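Local coordinates for TIR protein (Paracoccus denitrificans PD1222, PDB 3H16), which is of undescribed function but carries a TIR domain, a compact alpha/beta fold built on a parallel beta sheet flanked by helices, at residues Glu37-Thr42 with Glu143-Leu148; Ile23-Ala28 with His41-Ala46; Ala33-Ala38 with Ile78-Thr83. All blocks are in the same frame, centred on the assembly; numbering follows the deposited sequence.

Contact 1 (Glu37-Thr42 with Glu143-Leu148); sequences EALAHT and EIVADL
The rotation of T42 (chi1 -54°) turns its CG2 anti to the backbone N and out toward V145, and sends OG1 anti to the carbonyl carbon, back along its own helix. V145, with chi1 at 167°, answers by setting CG2 beside its own backbone N. The two CG2 methyls meet at 3.5 Å, the closest approach between the segments, and the side chains cross at a slant. V145 uses its other branch as well, for its CG1 lies 4.2 Å from T42 CG2.

L39, one turn earlier on the helix, touches the same methyl from another direction: its CD1 is 4.0 Å from V145 CG2, and the two side chains slide past each other in opposite senses. V145 CG2 thus touches both T42 and L39, and these three residues supply most of the 152 Å² buried here. The CA atoms of T42 and V145, at 7.1 Å the nearest across the contact, show how closely the helices approach at this point.

T42 OG1 donates to A38 O at 3.0 Å, with the donor OG1 standing 37° above the carbonyl plane; T42 N also donates to A38 O, at 3.1 Å. Two donors thus grip one carbonyl, and the bond from OG1 is consistent with holding the rotamer that turns CG2 to V145.

On helix 141-153, D147 forms a salt bridge with K139 and also accepts from Q92 N of the second subunit. The helix pair lies against the sheet: L39 and I144 both rest on I112 of strand 109-113, and L148 rests on L110 of that strand.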
loop_
_atom_site.group_PDB
_atom_site.type_symbol
_atom_site.label_atom_id
_atom_site.label_comp_id
_atom_site.label_asym_id
_atom_site.label_seq_id
_atom_site.Cartn_x
_atom_site.Cartn_y
_atom_site.Cartn_z
ATOM N N GLU B 37 0.066 18.996 -14.233
ATOM C CA GLU B 37 -0.739 19.015 -15.445
ATOM C C GLU B 37 -0.597 17.684 -16.168
ATOM O O GLU B 37 -1.592 17.061 -16.531
ATOM C CB GLU B 37 -0.307 20.166 -16.353
ATOM C CG GLU B 37 -1.454 21.084 -16.745
ATOM C CD GLU B 37 -0.979 22.357 -17.419
ATOM O OE1 GLU B 37 -0.352 22.266 -18.499
ATOM O OE2 GLU B 37 -1.234 23.448 -16.866
ATOM N N ALA B 38 0.641 17.244 -16.361
ATOM C CA ALA B 38 0.900 15.972 -17.024
ATOM C C ALA B 38 0.142 14.873 -16.298
ATOM O O ALA B 38 -0.545 14.057 -16.910
ATOM C CB ALA B 38 2.384 15.665 -17.003
ATOM N N LEU B 39 0.275 14.866 -14.980
ATOM C CA LEU B 39 -0.386 13.880 -14.138
ATOM C C LEU B 39 -1.918 13.937 -14.253
ATOM O O LEU B 39 -2.585 12.901 -14.321
ATOM C CB LEU B 39 0.066 14.084 -12.683
ATOM C CG LEU B 39 -0.639 13.361 -11.531
ATOM C CD1 LEU B 39 -0.896 11.903 -11.892
ATOM C CD2 LEU B 39 0.227 13.476 -10.271
ATOM N N ALA B 40 -2.464 15.151 -14.279
ATOM C CA ALA B 40 -3.911 15.355 -14.374
ATOM C C ALA B 40 -4.452 14.813 -15.686
ATOM O O ALA B 40 -5.499 14.172 -15.714
ATOM C CB ALA B 40 -4.243 16.839 -14.251
ATOM N N HIS B 41 -3.734 15.083 -16.771
ATOM C CA HIS B 41 -4.134 14.615 -18.091
ATOM C C HIS B 41 -4.173 13.086 -18.080
ATOM O O HIS B 41 -5.205 12.475 -18.394
ATOM C CB HIS B 41 -3.141 15.105 -19.151
ATOM C CG HIS B 41 -3.594 14.875 -20.559
ATOM N ND1 HIS B 41 -4.638 15.573 -21.128
ATOM C CD2 HIS B 41 -3.158 14.012 -21.507
ATOM C CE1 HIS B 41 -4.825 15.149 -22.364
ATOM N NE2 HIS B 41 -3.941 14.203 -22.620
ATOM N N THR B 42 -3.047 12.482 -17.695
ATOM C CA THR B 42 -2.923 11.028 -17.629
ATOM C C THR B 42 -4.004 10.376 -16.780
ATOM O O THR B 42 -4.546 9.341 -17.160
ATOM C CB THR B 42 -1.565 10.625 -17.077
ATOM O OG1 THR B 42 -0.545 11.257 -17.854
ATOM C CG2 THR B 42 -1.388 9.117 -17.145
ATOM N N GLU B 143 2.384 4.059 -14.343
ATOM C CA GLU B 143 2.299 3.024 -13.330
ATOM C C GLU B 143 1.607 3.590 -12.106
ATOM O O GLU B 143 0.723 2.947 -11.541
ATOM C CB GLU B 143 3.692 2.501 -12.979
ATOM C CG GLU B 143 4.308 1.641 -14.069
ATOM C CD GLU B 143 5.788 1.364 -13.835
ATOM O OE1 GLU B 143 6.618 2.274 -14.059
ATOM O OE2 GLU B 143 6.119 0.233 -13.421
ATOM N N ILE B 144 1.991 4.802 -11.711
ATOM C CA ILE B 144 1.369 5.437 -10.552
ATOM C C ILE B 144 -0.127 5.650 -10.818
ATOM O O ILE B 144 -0.957 5.436 -9.933
ATOM C CB ILE B 144 2.018 6.805 -10.217
ATOM C CG1 ILE B 144 3.465 6.604 -9.768
ATOM C CG2 ILE B 144 1.237 7.489 -9.108
ATOM C CD1 ILE B 144 4.218 7.899 -9.493
ATOM N N VAL B 145 -0.465 6.068 -12.036
ATOM C CA VAL B 145 -1.854 6.297 -12.386
ATOM C C VAL B 145 -2.646 4.983 -12.329
ATOM O O VAL B 145 -3.812 4.971 -11.915
ATOM C CB VAL B 145 -1.976 6.937 -13.779
ATOM C CG1 VAL B 145 -3.416 6.882 -14.253
ATOM C CG2 VAL B 145 -1.506 8.388 -13.717
ATOM N N ALA B 146 -2.019 3.878 -12.733
ATOM C CA ALA B 146 -2.704 2.588 -12.668
ATOM C C ALA B 146 -3.014 2.282 -11.196
ATOM O O ALA B 146 -4.109 1.820 -10.877
ATOM C CB ALA B 146 -1.845 1.489 -13.267
ATOM N N ASP B 147 -2.058 2.548 -10.303
ATOM C CA ASP B 147 -2.269 2.318 -8.874
ATOM C C ASP B 147 -3.402 3.197 -8.336
ATOM O O ASP B 147 -4.234 2.738 -7.550
ATOM C CB ASP B 147 -0.991 2.606 -8.074
ATOM C CG ASP B 147 0.139 1.633 -8.398
ATOM O OD1 ASP B 147 -0.145 0.421 -8.535
ATOM O OD2 ASP B 147 1.308 2.078 -8.504
ATOM N N LEU B 148 -3.431 4.462 -8.759
ATOM C CA LEU B 148 -4.456 5.390 -8.310
ATOM C C LEU B 148 -5.850 4.984 -8.788
ATOM O O LEU B 148 -6.827 5.123 -8.052
ATOM C CB LEU B 148 -4.123 6.804 -8.779
ATOM C CG LEU B 148 -2.852 7.390 -8.161
ATOM C CD1 LEU B 148 -2.464 8.643 -8.898
ATOM C CD2 LEU B 148 -3.072 7.682 -6.689
#

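Contact 2 (Ile23-Ala28 with His41-Ala46); sequences IFISHA and HTLRAA
I23 opens the contact from strand 21-28 by reaching across to L43. Its chi1 of -58° and its fully extended chi2 carry CD1 toward the helix, to 4.4 Å from L43 CD2. The CA atoms of I23 and L43 are 9.2 Å apart, the nearest such pair, so the gap between strand and helix is bridged by branched side chains and not by close backbones.

F24 points to the other side of the sheet, where its ring meets that of F55. With I25 the chain returns to the helix side: its CD1 comes to 4.3 Å from L43 CD1. Each isoleucine thus takes a different methyl of the leucine, and L43 lies across both strand residues, with 98 Å² buried in all.

Here the helix of a beta-alpha-beta unit packs over one face of the sheet, against its own first strand, through side chains alone; the unit runs from strand 21-28 through helix 32-45 to the neighbouring parallel strand 50-57.

S26 again turns from the helix and packs on L57 and V79. H27 then folds back on the strand: its ND1 donates to I25 O at 2.8 Å, nearly straight at 167°. The acceptor is almost in the plane of the imidazole, while the donor is tilted 27° from the carbonyl plane. This bond helps to fix the rotation of the buried ring, which packs on K32 and V36 in the first turns of helix 32-45.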
loop_
_atom_site.group_PDB
_atom_site.type_symbol
_atom_site.label_atom_id
_atom_site.label_comp_id
_atom_site.label_asym_id
_atom_site.label_seq_id
_atom_site.Cartn_x
_atom_site.Cartn_y
_atom_site.Cartn_z
ATOM N N ILE B 23 -10.558 12.835 -7.386
ATOM C CA ILE B 23 -9.270 13.245 -6.868
ATOM C C ILE B 23 -8.936 14.712 -7.027
ATOM O O ILE B 23 -9.174 15.305 -8.087
ATOM C CB ILE B 23 -8.149 12.479 -7.603
ATOM C CG1 ILE B 23 -8.348 10.971 -7.435
ATOM C CG2 ILE B 23 -6.780 12.928 -7.104
ATOM C CD1 ILE B 23 -7.326 10.140 -8.158
ATOM N N PHE B 24 -8.375 15.300 -5.973
ATOM C CA PHE B 24 -7.909 16.680 -6.048
ATOM C C PHE B 24 -6.407 16.550 -5.841
ATOM O O PHE B 24 -5.972 15.682 -5.092
ATOM C CB PHE B 24 -8.538 17.569 -4.973
ATOM C CG PHE B 24 -8.069 17.289 -3.579
ATOM C CD1 PHE B 24 -8.745 16.382 -2.774
ATOM C CD2 PHE B 24 -7.009 18.005 -3.034
ATOM C CE1 PHE B 24 -8.386 16.199 -1.438
ATOM C CE2 PHE B 24 -6.638 17.829 -1.697
ATOM C CZ PHE B 24 -7.330 16.926 -0.894
ATOM N N ILE B 25 -5.617 17.376 -6.520
ATOM C CA ILE B 25 -4.156 17.306 -6.403
ATOM C C ILE B 25 -3.494 18.518 -5.730
ATOM O O ILE B 25 -3.279 19.550 -6.374
ATOM C CB ILE B 25 -3.495 17.139 -7.786
ATOM C CG1 ILE B 25 -4.153 16.001 -8.553
ATOM C CG2 ILE B 25 -2.014 16.860 -7.618
ATOM C CD1 ILE B 25 -3.567 15.775 -9.927
ATOM N N SER B 26 -3.172 18.385 -4.445
ATOM C CA SER B 26 -2.509 19.454 -3.695
ATOM C C SER B 26 -1.063 19.542 -4.198
ATOM O O SER B 26 -0.382 18.520 -4.339
ATOM C CB SER B 26 -2.522 19.134 -2.200
ATOM O OG SER B 26 -1.933 20.177 -1.445
ATOM N N HIS B 27 -0.587 20.754 -4.459
ATOM C CA HIS B 27 0.759 20.929 -4.984
ATOM C C HIS B 27 1.214 22.377 -4.870
ATOM O O HIS B 27 0.389 23.292 -4.755
ATOM C CB HIS B 27 0.777 20.560 -6.466
ATOM C CG HIS B 27 -0.048 21.480 -7.318
ATOM N ND1 HIS B 27 -1.424 21.414 -7.370
ATOM C CD2 HIS B 27 0.305 22.535 -8.091
ATOM C CE1 HIS B 27 -1.882 22.387 -8.137
ATOM N NE2 HIS B 27 -0.852 23.081 -8.587
ATOM N N ALA B 28 2.528 22.576 -4.929
ATOM C CA ALA B 28 3.127 23.911 -4.878
ATOM C C ALA B 28 2.967 24.515 -6.282
ATOM O O ALA B 28 3.235 23.845 -7.282
ATOM C CB ALA B 28 4.613 23.802 -4.502
ATOM N N HIS B 41 -3.734 15.083 -16.771
ATOM C CA HIS B 41 -4.134 14.615 -18.091
ATOM C C HIS B 41 -4.173 13.086 -18.080
ATOM O O HIS B 41 -5.205 12.475 -18.394
ATOM C CB HIS B 41 -3.141 15.105 -19.151
ATOM C CG HIS B 41 -3.594 14.875 -20.559
ATOM N ND1 HIS B 41 -4.638 15.573 -21.128
ATOM C CD2 HIS B 41 -3.158 14.012 -21.507
ATOM C CE1 HIS B 41 -4.825 15.149 -22.364
ATOM N NE2 HIS B 41 -3.941 14.203 -22.620
ATOM N N THR B 42 -3.047 12.482 -17.695
ATOM C CA THR B 42 -2.923 11.028 -17.629
ATOM C C THR B 42 -4.004 10.376 -16.780
ATOM O O THR B 42 -4.546 9.341 -17.160
ATOM C CB THR B 42 -1.565 10.625 -17.077
ATOM O OG1 THR B 42 -0.545 11.257 -17.854
ATOM C CG2 THR B 42 -1.388 9.117 -17.145
ATOM N N LEU B 43 -4.309 10.969 -15.632
ATOM C CA LEU B 43 -5.344 10.441 -14.760
ATOM C C LEU B 43 -6.731 10.511 -15.408
ATOM O O LEU B 43 -7.495 9.544 -15.355
ATOM C CB LEU B 43 -5.357 11.209 -13.443
ATOM C CG LEU B 43 -4.517 10.692 -12.274
ATOM C CD1 LEU B 43 -4.560 11.718 -11.141
ATOM C CD2 LEU B 43 -5.061 9.354 -11.801
ATOM N N ARG B 44 -7.066 11.649 -16.013
ATOM C CA ARG B 44 -8.373 11.797 -16.662
ATOM C C ARG B 44 -8.504 10.835 -17.842
ATOM O O ARG B 44 -9.563 10.247 -18.062
ATOM C CB ARG B 44 -8.579 13.234 -17.141
ATOM C CG ARG B 44 -8.677 14.232 -16.017
ATOM C CD ARG B 44 -8.925 15.627 -16.535
ATOM N NE ARG B 44 -8.716 16.619 -15.486
ATOM C CZ ARG B 44 -8.782 17.933 -15.673
ATOM N NH1 ARG B 44 -9.057 18.423 -16.875
ATOM N NH2 ARG B 44 -8.560 18.757 -14.659
ATOM N N ALA B 45 -7.420 10.685 -18.597
ATOM C CA ALA B 45 -7.396 9.778 -19.736
ATOM C C ALA B 45 -7.698 8.373 -19.252
ATOM O O ALA B 45 -8.208 7.552 -20.012
ATOM C CB ALA B 45 -6.029 9.805 -20.406
ATOM N N ALA B 46 -7.381 8.092 -17.991
ATOM C CA ALA B 46 -7.626 6.768 -17.439
ATOM C C ALA B 46 -9.007 6.669 -16.803
ATOM O O ALA B 46 -9.381 5.624 -16.265
ATOM C CB ALA B 46 -6.555 6.405 -16.424
#

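Contact 3 (Ala33-Ala38 with Ile78-Thr83); sequences ADFVEA and IVVLST
F35 meets V80 with the edge of its ring, not with a face. Its chi1 of -172° puts the ring beside its own carbonyl carbon and swings CD2 and CE2 in toward strand 74-81. V80 CG2 lies in the ring plane off the CD2-CE2 edge, 3.8 Å from F35 CE2. V80 CG1 stands off the same edge, 3.9 Å from F35 CD2, but is displaced well out of the plane toward one face. V36 adds a slacker contact: its CG2 is 4.2 Å from V80 CG2, so that methyl is shared between two successive helix residues. The V36 and V80 CA atoms stand 8.0 Å apart, and about half of the 102 Å² buried belongs to V80.

The outer side of the helix is different in kind. A33, D34, E37 and A38 are exposed and give no area to the strand, and A33 and D34 are poorly ordered. The helix itself is irregular at this end, with a wider pi-type turn at 33-36, and the bond from A38 N to D34 O is weak at 3.5 Å.

Beyond the two segments H114 stacks on the ring of F35 and also touches V80. S82 occupies the N-cap position of the next helix, and its OG is hydrogen-bonded to D31 OD2.

All that passes between helix and strand is methyl against methyl or methyl against ring edge. With no directional polar bond among these pairs, the fit rests on van der Waals contact and on the exclusion of water from three buried side chains.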
loop_
_atom_site.group_PDB
_atom_site.type_symbol
_atom_site.label_atom_id
_atom_site.label_comp_id
_atom_site.label_asym_id
_atom_site.label_seq_id
_atom_site.Cartn_x
_atom_site.Cartn_y
_atom_site.Cartn_z
ATOM N N ALA B 33 2.515 23.857 -13.651
ATOM C CA ALA B 33 2.880 23.897 -15.056
ATOM C C ALA B 33 3.305 22.555 -15.628
ATOM O O ALA B 33 2.612 21.989 -16.469
ATOM C CB ALA B 33 3.991 24.922 -15.269
ATOM N N ASP B 34 4.434 22.044 -15.154
ATOM C CA ASP B 34 4.993 20.793 -15.655
ATOM C C ASP B 34 4.392 19.465 -15.192
ATOM O O ASP B 34 3.746 18.766 -15.979
ATOM C CB ASP B 34 6.498 20.771 -15.380
ATOM C CG ASP B 34 6.816 20.856 -13.898
ATOM O OD1 ASP B 34 6.293 21.772 -13.228
ATOM O OD2 ASP B 34 7.588 20.007 -13.403
ATOM N N PHE B 35 4.605 19.121 -13.924
ATOM C CA PHE B 35 4.151 17.843 -13.369
ATOM C C PHE B 35 2.656 17.610 -13.192
ATOM O O PHE B 35 2.069 16.743 -13.837
ATOM C CB PHE B 35 4.844 17.591 -12.024
ATOM C CG PHE B 35 4.604 16.217 -11.464
ATOM C CD1 PHE B 35 5.086 15.089 -12.121
ATOM C CD2 PHE B 35 3.887 16.049 -10.284
ATOM C CE1 PHE B 35 4.855 13.813 -11.614
ATOM C CE2 PHE B 35 3.652 14.776 -9.768
ATOM C CZ PHE B 35 4.139 13.654 -10.440
ATOM N N VAL B 36 2.052 18.373 -12.294
ATOM C CA VAL B 36 0.642 18.229 -11.995
ATOM C C VAL B 36 -0.251 18.191 -13.226
ATOM O O VAL B 36 -1.215 17.427 -13.267
ATOM C CB VAL B 36 0.189 19.344 -11.042
ATOM C CG1 VAL B 36 -1.246 19.120 -10.609
ATOM C CG2 VAL B 36 1.098 19.358 -9.824
ATOM N N GLU B 37 0.066 18.996 -14.233
ATOM C CA GLU B 37 -0.739 19.015 -15.445
ATOM C C GLU B 37 -0.597 17.684 -16.168
ATOM O O GLU B 37 -1.592 17.061 -16.531
ATOM C CB GLU B 37 -0.307 20.166 -16.353
ATOM C CG GLU B 37 -1.454 21.084 -16.745
ATOM C CD GLU B 37 -0.979 22.357 -17.419
ATOM O OE1 GLU B 37 -0.352 22.266 -18.499
ATOM O OE2 GLU B 37 -1.234 23.448 -16.866
ATOM N N ALA B 38 0.641 17.244 -16.361
ATOM C CA ALA B 38 0.900 15.972 -17.024
ATOM C C ALA B 38 0.142 14.873 -16.298
ATOM O O ALA B 38 -0.545 14.057 -16.910
ATOM C CB ALA B 38 2.384 15.665 -17.003
ATOM N N ILE B 78 -4.424 13.897 -3.490
ATOM C CA ILE B 78 -3.029 13.566 -3.779
ATOM C C ILE B 78 -2.225 14.797 -3.392
ATOM O O ILE B 78 -2.678 15.930 -3.587
ATOM C CB ILE B 78 -2.780 13.325 -5.310
ATOM C CG1 ILE B 78 -3.364 11.994 -5.762
ATOM C CG2 ILE B 78 -1.287 13.339 -5.616
ATOM C CD1 ILE B 78 -3.250 11.797 -7.266
ATOM N N VAL B 79 -1.046 14.592 -2.822
ATOM C CA VAL B 79 -0.205 15.726 -2.494
ATOM C C VAL B 79 1.162 15.459 -3.125
ATOM O O VAL B 79 1.766 14.404 -2.911
ATOM C CB VAL B 79 -0.090 15.951 -0.956
ATOM C CG1 VAL B 79 0.644 14.804 -0.290
ATOM C CG2 VAL B 79 0.628 17.247 -0.682
ATOM N N VAL B 80 1.622 16.387 -3.957
ATOM C CA VAL B 80 2.919 16.227 -4.601
ATOM C C VAL B 80 4.002 16.707 -3.647
ATOM O O VAL B 80 4.093 17.903 -3.341
ATOM C CB VAL B 80 3.010 17.032 -5.909
ATOM C CG1 VAL B 80 4.403 16.893 -6.515
ATOM C CG2 VAL B 80 1.968 16.532 -6.884
ATOM N N LEU B 81 4.808 15.769 -3.155
ATOM C CA LEU B 81 5.880 16.124 -2.236
ATOM C C LEU B 81 7.180 16.359 -2.988
ATOM O O LEU B 81 7.871 15.420 -3.364
ATOM C CB LEU B 81 6.072 15.034 -1.175
ATOM C CG LEU B 81 4.902 14.775 -0.217
ATOM C CD1 LEU B 81 5.333 13.777 0.843
ATOM C CD2 LEU B 81 4.468 16.071 0.449
ATOM N N SER B 82 7.504 17.626 -3.213
ATOM C CA SER B 82 8.731 17.994 -3.913
ATOM C C SER B 82 9.461 19.096 -3.150
ATOM O O SER B 82 8.942 19.654 -2.178
ATOM C CB SER B 82 8.397 18.518 -5.298
ATOM O OG SER B 82 7.754 19.776 -5.178
ATOM N N THR B 83 10.663 19.420 -3.610
ATOM C CA THR B 83 11.451 20.471 -2.989
ATOM C C THR B 83 10.631 21.753 -2.912
ATOM O O THR B 83 10.664 22.444 -1.896
ATOM C CB THR B 83 12.720 20.758 -3.794
ATOM O OG1 THR B 83 13.525 19.578 -3.831
ATOM C CG2 THR B 83 13.517 21.890 -3.161
#

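In the fold
Helix 32-45 is common to all three contacts. Along it come 33-38 (contact 3), 37-42 (contact 1) and 41-46 (contact 2), and its partners are strand 74-81, helix 141-153 and strand 21-28. The centres of contacts 1 and 2 lie about 6 Å apart. Those of contacts 2 and 3 are about 9 Å apart. Between the centres of contacts 1 and 3 there are about 11 Å. L43 CD2 packs 3.9 Å from V145 CG1, and L148 CD1 lies 3.6 Å from I78 CD1, so the three merge into one apolar core. The two strands are neighbours in the parallel sheet of order 2-1-3-4-5, and the helix ties the first strand to the last helix of the chain.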